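Local coordinates for protein D-psicose 3-epimerase (Agrobacterium tumefaciens, PDB 2HK0) that catalyses the C3 epimerisation of ketohexoses, interconverting D-psicose and D-fructose, with a bound metal playing a pivotal role in catalysis, at residues G24-Y29 with E264-T269; H58-Y63 with S114-L119; I134-P139 with E176-N181; I156-N161 with V193-V198. All coordinates share one frame; numbering follows the deposited sequence.

Overall arrangement
The fold is a TIM barrel of eight parallel strands, and the four contacts lie around it. Interaction 1 joins the end of the first strand, 22-26, to the loop after the last, 260-263, so it brackets most of the chain. The other three are nested inside it. Interaction 2 packs helix 57-60 near helix 99-118 and touches interaction 1 through Y27 and H59; their centres are about 21 Å apart. Interactions 3 and 4 have alternating segments and share helix 142-162 as a neighbour or partner. Their centres are about 25 Å apart. Interaction 4 also touches interaction 2, through F159 and S114. Interaction 3 stands apart, its nearest atoms about 8 Å from interactions 1 and 4, and borders another subunit.

Interaction 1 of 4, residues G24-Y29 with E264-T269; sequences GIYYSY and EPFVKT
The backbones come closest at Y26 and E264, with CA atoms 5.3 Å apart, and again at Y29 and F266, with CA atoms 5.6 Å apart. The F266 ring brings its CZ to the edge of the Y26 ring, near the plane of that ring and 3.8 Å from Y26 CD2. Y26 CG lies anti to the backbone N (chi1 -171°), which turns the ring to E264 and F266. The Y29 ring crosses P265 at about a right angle. The same side of the ring also reaches V267, with Y29 CE1 4.1 Å from V267 CG2. I25 adds its CG1 at 4.3 Å from P265 CD.

One water bridges the backbones. It donates to Y29 O at 2.8 Å and accepts from V267 N at 2.9 Å. The Y29 hydroxyl bonds M292 O, on the helix 289-307 that covers this side. E264 OE1 has a weak hydrogen bond to H229 ND1.

The contact lies at the seam of the TIM barrel. The first and eighth strands are paired by backbone bonds of G24 and Y26 with V261 and M263. Beyond them the contact continues as mostly apolar packing, and a water satisfies two peptide groups that do not meet directly.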
loop_
_atom_site.group_PDB
_atom_site.type_symbol
_atom_site.label_atom_id
_atom_site.label_comp_id
_atom_site.label_asym_id
_atom_site.label_seq_id
_atom_site.Cartn_x
_atom_site.Cartn_y
_atom_site.Cartn_z
ATOM N N GLY A 24 16.599 2.496 18.682
ATOM C CA GLY A 24 16.557 1.885 19.993
ATOM C C GLY A 24 15.395 0.919 20.134
ATOM O O GLY A 24 14.626 0.699 19.198
ATOM N N ILE A 25 15.272 0.329 21.315
ATOM C CA ILE A 25 14.190 -0.594 21.603
ATOM C C ILE A 25 13.802 -0.444 23.073
ATOM O O ILE A 25 14.659 -0.170 23.916
ATOM C CB ILE A 25 14.629 -2.044 21.336
ATOM C CG1 ILE A 25 13.488 -3.017 21.674
ATOM C CG2 ILE A 25 15.867 -2.361 22.168
ATOM C CD1 ILE A 25 13.628 -4.400 21.020
ATOM N N TYR A 26 12.515 -0.603 23.368
ATOM C CA TYR A 26 12.015 -0.533 24.735
ATOM C C TYR A 26 12.321 -1.911 25.360
ATOM O O TYR A 26 11.811 -2.923 24.884
ATOM C CB TYR A 26 10.505 -0.279 24.701
ATOM C CG TYR A 26 9.891 0.019 26.042
ATOM C CD1 TYR A 26 10.472 0.950 26.901
ATOM C CD2 TYR A 26 8.680 -0.556 26.416
ATOM C CE1 TYR A 26 9.857 1.311 28.101
ATOM C CE2 TYR A 26 8.048 -0.201 27.617
ATOM C CZ TYR A 26 8.643 0.735 28.451
ATOM O OH TYR A 26 8.019 1.117 29.619
ATOM N N TYR A 27 13.136 -1.952 26.420
ATOM C CA TYR A 27 13.540 -3.236 27.021
ATOM C C TYR A 27 12.414 -4.168 27.497
ATOM O O TYR A 27 12.613 -5.381 27.557
ATOM C CB TYR A 27 14.550 -3.010 28.164
ATOM C CG TYR A 27 13.885 -2.770 29.488
ATOM C CD1 TYR A 27 13.225 -1.569 29.745
ATOM C CD2 TYR A 27 13.825 -3.782 30.448
ATOM C CE1 TYR A 27 12.510 -1.379 30.919
ATOM C CE2 TYR A 27 13.114 -3.601 31.640
ATOM C CZ TYR A 27 12.460 -2.398 31.861
ATOM O OH TYR A 27 11.751 -2.206 33.016
ATOM N N SER A 28 11.241 -3.624 27.814
ATOM C CA SER A 28 10.109 -4.456 28.257
ATOM C C SER A 28 9.654 -5.497 27.216
ATOM O O SER A 28 8.807 -6.358 27.492
ATOM C CB SER A 28 8.921 -3.583 28.645
ATOM O OG SER A 28 9.166 -2.945 29.882
ATOM N N TYR A 29 10.198 -5.388 26.016
ATOM C CA TYR A 29 9.925 -6.340 24.942
ATOM C C TYR A 29 10.242 -7.763 25.446
ATOM O O TYR A 29 9.567 -8.724 25.105
ATOM C CB TYR A 29 10.847 -6.006 23.772
ATOM C CG TYR A 29 11.012 -7.068 22.708
ATOM C CD1 TYR A 29 9.956 -7.419 21.867
ATOM C CD2 TYR A 29 12.261 -7.625 22.458
ATOM C CE1 TYR A 29 10.147 -8.285 20.788
ATOM C CE2 TYR A 29 12.467 -8.491 21.397
ATOM C CZ TYR A 29 11.412 -8.816 20.556
ATOM O OH TYR A 29 11.643 -9.643 19.468
ATOM N N GLU A 264 8.890 -0.469 19.823
ATOM C CA GLU A 264 8.203 -0.783 21.066
ATOM C C GLU A 264 7.327 -2.013 20.839
ATOM O O GLU A 264 6.104 -1.947 20.895
ATOM C CB GLU A 264 7.355 0.434 21.447
ATOM C CG GLU A 264 6.593 0.348 22.748
ATOM C CD GLU A 264 5.763 1.607 22.984
ATOM O OE1 GLU A 264 5.076 2.043 22.038
ATOM O OE2 GLU A 264 5.799 2.158 24.105
ATOM N N PRO A 265 7.953 -3.164 20.581
ATOM C CA PRO A 265 7.143 -4.357 20.348
ATOM C C PRO A 265 6.635 -5.053 21.608
ATOM O O PRO A 265 7.323 -5.138 22.620
ATOM C CB PRO A 265 8.067 -5.237 19.505
ATOM C CG PRO A 265 9.445 -4.894 20.049
ATOM C CD PRO A 265 9.399 -3.427 20.407
ATOM N N PHE A 266 5.406 -5.538 21.531
ATOM C CA PHE A 266 4.784 -6.256 22.639
ATOM C C PHE A 266 4.135 -7.479 21.984
ATOM O O PHE A 266 3.052 -7.383 21.393
ATOM C CB PHE A 266 3.728 -5.375 23.321
ATOM C CG PHE A 266 4.303 -4.215 24.120
ATOM C CD1 PHE A 266 4.982 -4.442 25.320
ATOM C CD2 PHE A 266 4.121 -2.895 23.692
ATOM C CE1 PHE A 266 5.472 -3.365 26.091
ATOM C CE2 PHE A 266 4.600 -1.817 24.443
ATOM C CZ PHE A 266 5.281 -2.051 25.653
ATOM N N VAL A 267 4.808 -8.621 22.088
ATOM C CA VAL A 267 4.342 -9.841 21.464
ATOM C C VAL A 267 4.136 -11.023 22.437
ATOM O O VAL A 267 3.779 -12.119 22.006
ATOM C CB VAL A 267 5.333 -10.271 20.342
ATOM C CG1 VAL A 267 5.455 -9.152 19.272
ATOM C CG2 VAL A 267 6.699 -10.570 20.944
ATOM N N LYS A 268 4.342 -10.798 23.732
ATOM C CA LYS A 268 4.172 -11.854 24.729
ATOM C C LYS A 268 2.955 -11.682 25.640
ATOM O O LYS A 268 2.735 -10.611 26.212
ATOM C CB LYS A 268 5.433 -11.959 25.591
ATOM C CG LYS A 268 6.656 -12.491 24.840
ATOM C CD LYS A 268 6.479 -13.963 24.455
ATOM C CE LYS A 268 7.742 -14.527 23.775
ATOM N NZ LYS A 268 7.679 -16.015 23.516
ATOM N N THR A 269 2.167 -12.750 25.772
ATOM C CA THR A 269 0.984 -12.728 26.627
ATOM C C THR A 269 1.420 -12.930 28.066
ATOM O O THR A 269 2.541 -13.373 28.321
ATOM C CB THR A 269 0.031 -13.900 26.352
ATOM O OG1 THR A 269 0.658 -15.110 26.803
ATOM C CG2 THR A 269 -0.298 -14.013 24.871
HETATM O O HOH W 1 6.911 -8.770 24.128
#

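Interaction 2 of 4, residues H58-Y63 with S114-L119; sequences HHINEY and SNVAKL
The flat amides of N61 and N115 meet with their planes 61° apart, the two side chains crossing at about a right angle. N115 ND2 donates to N61 OD1 at 2.7 Å, with an N-H...O angle of 165°. The acceptor lies in the amide plane of N115. The donor is tilted somewhat from the carbonyl plane of N61. On the other end of the N115 amide, OD1 takes a bond from K118 NZ at 3.1 Å, nearly along the C=O axis. K118 NZ also forms a salt bridge with D65. N61 ND2 bonds T112 OG1. Both amides are thus gripped at each end, which fixes their rotation.

The contact belongs to the outer layer of the TIM barrel. The short, weakly bonded helix about 57-60 follows the second strand, and a type I turn from I60 to Y63 leads out of it. It packs against the end of helix 99-118, which lies between the third and fourth strands. I60 is the apolar half of the contact. Its CD1 and L119 CD1 reach toward each other, tip to tip, 3.6 Å apart. The extended branch (chi2 178°) carries CD1 that far. The I60 and N115 side chains slide past each other in opposite directions, with I60 CG2 3.7 Å from N115 CB. V116 CG2 is more distant, 4.3 Å from I60 CD1. Behind L119, helix 65-77 packs with L68 and I71.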
loop_
_atom_site.group_PDB
_atom_site.type_symbol
_atom_site.label_atom_id
_atom_site.label_comp_id
_atom_site.label_asym_id
_atom_site.label_seq_id
_atom_site.Cartn_x
_atom_site.Cartn_y
_atom_site.Cartn_z
ATOM N N HIS A 58 9.735 5.315 36.147
ATOM C CA HIS A 58 9.401 4.922 37.518
ATOM C C HIS A 58 10.490 4.063 38.164
ATOM O O HIS A 58 10.783 4.211 39.355
ATOM C CB HIS A 58 8.035 4.207 37.574
ATOM C CG HIS A 58 8.108 2.719 37.417
ATOM N ND1 HIS A 58 8.467 2.107 36.234
ATOM C CD2 HIS A 58 7.865 1.718 38.298
ATOM C CE1 HIS A 58 8.438 0.795 36.392
ATOM N NE2 HIS A 58 8.077 0.533 37.635
ATOM N N HIS A 59 11.089 3.172 37.383
ATOM C CA HIS A 59 12.163 2.322 37.884
ATOM C C HIS A 59 13.300 3.191 38.398
ATOM O O HIS A 59 13.908 2.909 39.430
ATOM C CB HIS A 59 12.715 1.438 36.766
ATOM C CG HIS A 59 12.025 0.120 36.635
ATOM N ND1 HIS A 59 12.013 -0.817 37.646
ATOM C CD2 HIS A 59 11.337 -0.428 35.605
ATOM C CE1 HIS A 59 11.347 -1.885 37.245
ATOM N NE2 HIS A 59 10.928 -1.675 36.009
ATOM N N ILE A 60 13.580 4.249 37.654
ATOM C CA ILE A 60 14.656 5.168 37.981
ATOM C C ILE A 60 14.528 5.845 39.349
ATOM O O ILE A 60 15.530 6.065 40.028
ATOM C CB ILE A 60 14.784 6.219 36.859
ATOM C CG1 ILE A 60 15.090 5.494 35.543
ATOM C CG2 ILE A 60 15.863 7.234 37.188
ATOM C CD1 ILE A 60 15.190 6.390 34.326
ATOM N N ASN A 61 13.302 6.152 39.763
ATOM C CA ASN A 61 13.083 6.809 41.047
ATOM C C ASN A 61 13.345 5.926 42.262
ATOM O O ASN A 61 13.349 6.408 43.392
ATOM C CB ASN A 61 11.657 7.353 41.131
ATOM C CG ASN A 61 11.444 8.550 40.231
ATOM O OD1 ASN A 61 12.371 9.311 39.981
ATOM N ND2 ASN A 61 10.220 8.730 39.753
ATOM N N GLU A 62 13.572 4.640 42.033
ATOM C CA GLU A 62 13.805 3.725 43.141
ATOM C C GLU A 62 15.260 3.375 43.387
ATOM O O GLU A 62 15.598 2.816 44.432
ATOM C CB GLU A 62 12.987 2.449 42.940
ATOM C CG GLU A 62 11.498 2.681 43.134
ATOM C CD GLU A 62 11.224 3.654 44.273
ATOM O OE1 GLU A 62 11.749 3.434 45.390
ATOM O OE2 GLU A 62 10.490 4.647 44.049
ATOM N N TYR A 63 16.118 3.708 42.429
ATOM C CA TYR A 63 17.540 3.426 42.550
ATOM C C TYR A 63 18.240 4.469 43.404
ATOM O O TYR A 63 17.859 5.635 43.413
ATOM C CB TYR A 63 18.192 3.396 41.166
ATOM C CG TYR A 63 17.795 2.207 40.329
ATOM C CD1 TYR A 63 18.171 0.914 40.695
ATOM C CD2 TYR A 63 17.031 2.370 39.178
ATOM C CE1 TYR A 63 17.791 -0.191 39.932
ATOM C CE2 TYR A 63 16.646 1.273 38.409
ATOM C CZ TYR A 63 17.028 -0.001 38.791
ATOM O OH TYR A 63 16.640 -1.078 38.032
ATOM N N SER A 114 14.924 14.996 37.743
ATOM C CA SER A 114 16.230 15.132 38.384
ATOM C C SER A 114 16.969 13.796 38.330
ATOM O O SER A 114 18.166 13.743 38.045
ATOM C CB SER A 114 16.079 15.569 39.845
ATOM O OG SER A 114 15.477 16.854 39.925
ATOM N N ASN A 115 16.256 12.714 38.607
ATOM C CA ASN A 115 16.876 11.395 38.581
ATOM C C ASN A 115 17.273 11.013 37.152
ATOM O O ASN A 115 18.345 10.456 36.927
ATOM C CB ASN A 115 15.928 10.358 39.182
ATOM C CG ASN A 115 15.778 10.521 40.689
ATOM O OD1 ASN A 115 16.724 10.907 41.370
ATOM N ND2 ASN A 115 14.597 10.222 41.210
ATOM N N VAL A 116 16.405 11.343 36.198
ATOM C CA VAL A 116 16.631 11.066 34.781
ATOM C C VAL A 116 17.939 11.711 34.309
ATOM O O VAL A 116 18.706 11.117 33.539
ATOM C CB VAL A 116 15.428 11.605 33.971
ATOM C CG1 VAL A 116 15.844 11.996 32.587
ATOM C CG2 VAL A 116 14.307 10.539 33.952
ATOM N N ALA A 117 18.200 12.926 34.780
ATOM C CA ALA A 117 19.420 13.629 34.400
ATOM C C ALA A 117 20.654 12.917 34.955
ATOM O O ALA A 117 21.729 12.957 34.342
ATOM C CB ALA A 117 19.365 15.078 34.890
ATOM N N LYS A 118 20.501 12.261 36.110
ATOM C CA LYS A 118 21.603 11.526 36.727
ATOM C C LYS A 118 22.036 10.359 35.845
ATOM O O LYS A 118 23.133 9.820 36.015
ATOM C CB LYS A 118 21.203 10.988 38.106
ATOM C CG LYS A 118 20.969 12.056 39.160
ATOM C CD LYS A 118 20.396 11.446 40.452
ATOM C CE LYS A 118 20.021 12.535 41.456
ATOM N NZ LYS A 118 19.328 12.000 42.663
ATOM N N LEU A 119 21.173 9.952 34.918
ATOM C CA LEU A 119 21.504 8.857 34.012
ATOM C C LEU A 119 21.909 9.391 32.642
ATOM O O LEU A 119 22.045 8.628 31.679
ATOM C CB LEU A 119 20.317 7.894 33.858
ATOM C CG LEU A 119 19.922 7.062 35.086
ATOM C CD1 LEU A 119 18.775 6.153 34.714
ATOM C CD2 LEU A 119 21.113 6.239 35.591
#

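Interaction 3 of 4, residues I134-P139 with E176-N181; sequences IDYSQP and ENHVLN
Y136 OH and H178 ND1 form a hydrogen bond of 3.1 Å, in which either could be the donor. Each lies at the edge of the other's ring, near its plane. The rings are nearly perpendicular, with planes at 85° and centroids 5.8 Å apart. I134 CD1 also comes to the edge of the H178 ring, 4.0 Å from ND1. The same methyl sits 3.9 Å from E176 O. Within its own segment, I134 CG2 lies over one face of the Y136 ring, toward its rim.

The second shell fixes these groups. H178 ND1 pairs with Y136 OH and NE2 with D145 OD2, so the imidazole is held at both nitrogens. N177 OD1 accepts from V179 N at 2.8 Å, an Asx turn, and from L180 N at 3.0 Å. N181 ND2 bonds N177 O at 2.9 Å. A second Asx turn, at D135, shapes the opposite loop, where a type I turn runs from D135 to Q138.

The contact borders a second subunit, whose W280 and K278 meet Y136 and whose F175 packs on E176. The two loops follow successive TIM-barrel strands, 123-126 and 166-170. Helix 142-162 flanks H178 through D145, and helix 204-210 flanks E176.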
loop_
_atom_site.group_PDB
_atom_site.type_symbol
_atom_site.label_atom_id
_atom_site.label_comp_id
_atom_site.label_asym_id
_atom_site.label_seq_id
_atom_site.Cartn_x
_atom_site.Cartn_y
_atom_site.Cartn_z
ATOM N N ILE A 134 -7.314 5.477 32.812
ATOM C CA ILE A 134 -8.339 6.475 32.490
ATOM C C ILE A 134 -9.672 5.728 32.450
ATOM O O ILE A 134 -9.926 4.933 31.548
ATOM C CB ILE A 134 -8.126 7.200 31.125
ATOM C CG1 ILE A 134 -6.972 8.210 31.221
ATOM C CG2 ILE A 134 -9.391 7.968 30.748
ATOM C CD1 ILE A 134 -6.740 9.005 29.950
ATOM N N ASP A 135 -10.514 5.976 33.446
ATOM C CA ASP A 135 -11.808 5.310 33.533
ATOM C C ASP A 135 -12.788 5.908 32.538
ATOM O O ASP A 135 -13.397 6.949 32.799
ATOM C CB ASP A 135 -12.375 5.438 34.952
ATOM C CG ASP A 135 -13.678 4.672 35.135
ATOM O OD1 ASP A 135 -14.506 4.681 34.202
ATOM O OD2 ASP A 135 -13.879 4.069 36.214
ATOM N N TYR A 136 -12.945 5.248 31.398
ATOM C CA TYR A 136 -13.868 5.735 30.388
ATOM C C TYR A 136 -15.325 5.369 30.670
ATOM O O TYR A 136 -16.204 5.623 29.847
ATOM C CB TYR A 136 -13.443 5.251 28.995
ATOM C CG TYR A 136 -12.299 6.068 28.433
ATOM C CD1 TYR A 136 -12.420 7.445 28.289
ATOM C CD2 TYR A 136 -11.084 5.479 28.096
ATOM C CE1 TYR A 136 -11.366 8.220 27.835
ATOM C CE2 TYR A 136 -10.016 6.255 27.634
ATOM C CZ TYR A 136 -10.168 7.624 27.512
ATOM O OH TYR A 136 -9.119 8.413 27.112
ATOM N N SER A 137 -15.584 4.773 31.831
ATOM C CA SER A 137 -16.956 4.432 32.200
ATOM C C SER A 137 -17.494 5.682 32.892
ATOM O O SER A 137 -18.692 5.810 33.136
ATOM C CB SER A 137 -16.999 3.236 33.161
ATOM O OG SER A 137 -16.609 3.615 34.471
ATOM N N GLN A 138 -16.577 6.593 33.210
ATOM C CA GLN A 138 -16.900 7.871 33.846
ATOM C C GLN A 138 -16.797 8.956 32.767
ATOM O O GLN A 138 -15.922 8.889 31.900
ATOM C CB GLN A 138 -15.897 8.177 34.963
ATOM C CG GLN A 138 -15.883 7.152 36.087
ATOM C CD GLN A 138 -17.158 7.168 36.910
ATOM O OE1 GLN A 138 -17.487 6.186 37.579
ATOM N NE2 GLN A 138 -17.878 8.290 36.876
ATOM N N PRO A 139 -17.687 9.965 32.805
ATOM C CA PRO A 139 -17.661 11.044 31.811
ATOM C C PRO A 139 -16.267 11.657 31.649
ATOM O O PRO A 139 -15.465 11.684 32.581
ATOM C CB PRO A 139 -18.676 12.044 32.359
ATOM C CG PRO A 139 -19.658 11.164 33.053
ATOM C CD PRO A 139 -18.774 10.175 33.775
ATOM N N GLU A 176 -6.843 4.939 24.367
ATOM C CA GLU A 176 -5.895 5.240 25.439
ATOM C C GLU A 176 -5.833 6.709 25.854
ATOM O O GLU A 176 -5.308 7.037 26.915
ATOM C CB GLU A 176 -4.495 4.719 25.031
ATOM C CG GLU A 176 -4.510 3.210 24.748
ATOM C CD GLU A 176 -3.166 2.637 24.312
ATOM O OE1 GLU A 176 -2.165 2.846 25.020
ATOM O OE2 GLU A 176 -3.114 1.967 23.257
ATOM N N ASN A 177 -6.336 7.610 25.023
ATOM C CA ASN A 177 -6.353 9.023 25.397
ATOM C C ASN A 177 -7.475 9.689 24.625
ATOM O O ASN A 177 -7.832 9.254 23.522
ATOM C CB ASN A 177 -5.013 9.717 25.111
ATOM C CG ASN A 177 -4.928 11.108 25.749
ATOM O OD1 ASN A 177 -5.155 12.117 25.096
ATOM N ND2 ASN A 177 -4.608 11.153 27.045
ATOM N N HIS A 178 -8.039 10.739 25.213
ATOM C CA HIS A 178 -9.155 11.431 24.595
ATOM C C HIS A 178 -8.841 12.864 24.254
ATOM O O HIS A 178 -9.725 13.582 23.791
ATOM C CB HIS A 178 -10.333 11.431 25.551
ATOM C CG HIS A 178 -10.003 12.031 26.879
ATOM N ND1 HIS A 178 -9.197 11.394 27.797
ATOM C CD2 HIS A 178 -10.331 13.224 27.429
ATOM C CE1 HIS A 178 -9.043 12.168 28.858
ATOM N NE2 HIS A 178 -9.724 13.285 28.661
ATOM N N VAL A 179 -7.599 13.282 24.489
ATOM C CA VAL A 179 -7.206 14.666 24.228
ATOM C C VAL A 179 -6.368 14.879 22.958
ATOM O O VAL A 179 -6.697 15.725 22.136
ATOM C CB VAL A 179 -6.452 15.232 25.457
ATOM C CG1 VAL A 179 -6.012 16.677 25.203
ATOM C CG2 VAL A 179 -7.368 15.148 26.684
ATOM N N LEU A 180 -5.287 14.116 22.811
ATOM C CA LEU A 180 -4.417 14.221 21.627
ATOM C C LEU A 180 -4.415 12.850 20.915
ATOM O O LEU A 180 -3.802 11.888 21.395
ATOM C CB LEU A 180 -2.993 14.615 22.054
ATOM C CG LEU A 180 -2.871 15.834 22.997
ATOM C CD1 LEU A 180 -1.410 16.044 23.417
ATOM C CD2 LEU A 180 -3.379 17.094 22.293
ATOM N N ASN A 181 -5.123 12.768 19.787
ATOM C CA ASN A 181 -5.241 11.533 19.005
ATOM C C ASN A 181 -4.623 11.671 17.631
ATOM O O ASN A 181 -4.427 10.687 16.911
ATOM C CB ASN A 181 -6.712 11.185 18.801
ATOM C CG ASN A 181 -7.419 10.903 20.096
ATOM O OD1 ASN A 181 -8.511 11.401 20.332
ATOM N ND2 ASN A 181 -6.795 10.099 20.950
#

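Interaction 4 of 4, residues I156-N161 with V193-V198; sequences IADFAN and VGKNNV
A157 O is gripped by two donors. N161 N reaches it at 2.8 Å within the helix, and N197 ND2 reaches it at 3.0 Å from the other segment. The second bond has an N-H...O angle of 156°, with the donor tilted from the carbonyl plane. N197 CG takes the crowded position between its backbone N and carbonyl carbon (chi1 66°), which turns the amide to the helix. N197 ND2 also bonds I165 O. Its oxygen is used too: a water donates to both N197 OD1 and D158 OD1. N161 flanks the amide obliquely, with CB 3.5 Å from N197 ND2.

At the surface, K195 NZ forms a salt bridge with D158 OD1 at 3.0 Å, on the syn side but well out of the carboxylate plane. A weak bond to D158 OD2 accompanies it. K195 is bent at chi2 (-73°), and its aliphatic part lies over A157, with CG 3.5 Å from A157 CB. V198 CG2 closes on the same methyl at 4.0 Å.

A type I turn from K195 to V198 leads from helix 183-193 into strand 198-203. It rests on helix 142-162 of the TIM barrel's outer layer. The A157 methyl thus has largely aliphatic surroundings, while the adjacent carbonyl takes the N197 amide bond. The turn is held by this buried amide inside and by a charge pair, probably weaker in solvent, outside.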
loop_
_atom_site.group_PDB
_atom_site.type_symbol
_atom_site.label_atom_id
_atom_site.label_comp_id
_atom_site.label_asym_id
_atom_site.label_seq_id
_atom_site.Cartn_x
_atom_site.Cartn_y
_atom_site.Cartn_z
ATOM N N ILE A 156 6.396 22.706 34.012
ATOM C CA ILE A 156 7.552 21.886 34.380
ATOM C C ILE A 156 8.626 21.990 33.299
ATOM O O ILE A 156 9.744 21.484 33.466
ATOM C CB ILE A 156 7.197 20.369 34.546
ATOM C CG1 ILE A 156 6.484 19.845 33.291
ATOM C CG2 ILE A 156 6.329 20.157 35.773
ATOM C CD1 ILE A 156 6.499 18.325 33.183
ATOM N N ALA A 157 8.296 22.660 32.196
ATOM C CA ALA A 157 9.228 22.774 31.077
ATOM C C ALA A 157 10.581 23.389 31.409
ATOM O O ALA A 157 11.626 22.868 30.990
ATOM C CB ALA A 157 8.577 23.548 29.929
ATOM N N ASP A 158 10.572 24.503 32.141
ATOM C CA ASP A 158 11.824 25.167 32.482
ATOM C C ASP A 158 12.701 24.272 33.356
ATOM O O ASP A 158 13.920 24.246 33.197
ATOM C CB ASP A 158 11.553 26.500 33.194
ATOM C CG ASP A 158 10.945 27.561 32.266
ATOM O OD1 ASP A 158 10.976 27.394 31.022
ATOM O OD2 ASP A 158 10.447 28.584 32.790
ATOM N N PHE A 159 12.078 23.541 34.280
ATOM C CA PHE A 159 12.829 22.647 35.154
ATOM C C PHE A 159 13.539 21.603 34.289
ATOM O O PHE A 159 14.723 21.339 34.469
ATOM C CB PHE A 159 11.876 21.979 36.162
ATOM C CG PHE A 159 12.577 21.215 37.254
ATOM C CD1 PHE A 159 12.991 19.906 37.051
ATOM C CD2 PHE A 159 12.814 21.813 38.494
ATOM C CE1 PHE A 159 13.632 19.187 38.065
ATOM C CE2 PHE A 159 13.455 21.112 39.518
ATOM C CZ PHE A 159 13.865 19.789 39.300
ATOM N N ALA A 160 12.813 21.030 33.332
ATOM C CA ALA A 160 13.398 20.038 32.430
ATOM C C ALA A 160 14.500 20.685 31.589
ATOM O O ALA A 160 15.573 20.112 31.391
ATOM C CB ALA A 160 12.316 19.466 31.503
ATOM N N ASN A 161 14.219 21.886 31.094
ATOM C CA ASN A 161 15.166 22.600 30.258
ATOM C C ASN A 161 16.487 22.881 30.962
ATOM O O ASN A 161 17.547 22.837 30.339
ATOM C CB ASN A 161 14.560 23.912 29.752
ATOM C CG ASN A 161 15.484 24.633 28.776
ATOM O OD1 ASN A 161 15.866 25.783 28.999
ATOM N ND2 ASN A 161 15.852 23.955 27.694
ATOM N N VAL A 193 1.690 25.256 24.501
ATOM C CA VAL A 193 2.571 25.221 25.650
ATOM C C VAL A 193 3.607 26.333 25.502
ATOM O O VAL A 193 3.965 26.979 26.483
ATOM C CB VAL A 193 3.275 23.854 25.802
ATOM C CG1 VAL A 193 4.442 23.978 26.782
ATOM C CG2 VAL A 193 2.262 22.808 26.320
ATOM N N GLY A 194 4.074 26.545 24.270
ATOM C CA GLY A 194 5.038 27.597 23.986
ATOM C C GLY A 194 6.406 27.487 24.642
ATOM O O GLY A 194 6.947 28.470 25.133
ATOM N N LYS A 195 6.972 26.292 24.655
ATOM C CA LYS A 195 8.284 26.093 25.248
ATOM C C LYS A 195 9.174 25.409 24.224
ATOM O O LYS A 195 8.747 24.488 23.523
ATOM C CB LYS A 195 8.160 25.255 26.514
ATOM C CG LYS A 195 7.399 25.954 27.656
ATOM C CD LYS A 195 8.233 27.060 28.284
ATOM C CE LYS A 195 7.516 27.700 29.473
ATOM N NZ LYS A 195 8.404 28.670 30.179
ATOM N N ASN A 196 10.410 25.873 24.124
ATOM C CA ASN A 196 11.352 25.319 23.159
ATOM C C ASN A 196 11.710 23.857 23.358
ATOM O O ASN A 196 12.111 23.192 22.404
ATOM C CB ASN A 196 12.638 26.133 23.152
ATOM C CG ASN A 196 12.401 27.577 22.786
ATOM O OD1 ASN A 196 11.596 27.876 21.899
ATOM N ND2 ASN A 196 13.101 28.485 23.460
ATOM N N ASN A 197 11.580 23.353 24.582
ATOM C CA ASN A 197 11.948 21.964 24.837
ATOM C C ASN A 197 10.765 21.010 24.994
ATOM O O ASN A 197 10.903 19.950 25.609
ATOM C CB ASN A 197 12.870 21.877 26.073
ATOM C CG ASN A 197 12.165 22.282 27.356
ATOM O OD1 ASN A 197 11.414 23.255 27.385
ATOM N ND2 ASN A 197 12.409 21.536 28.424
ATOM N N VAL A 198 9.601 21.393 24.465
ATOM C CA VAL A 198 8.421 20.534 24.508
ATOM C C VAL A 198 8.160 20.215 23.040
ATOM O O VAL A 198 8.013 21.116 22.209
ATOM C CB VAL A 198 7.207 21.226 25.163
ATOM C CG1 VAL A 198 5.985 20.315 25.094
ATOM C CG2 VAL A 198 7.529 21.538 26.649
HETATM O O HOH W 2 11.899 25.771 28.640
#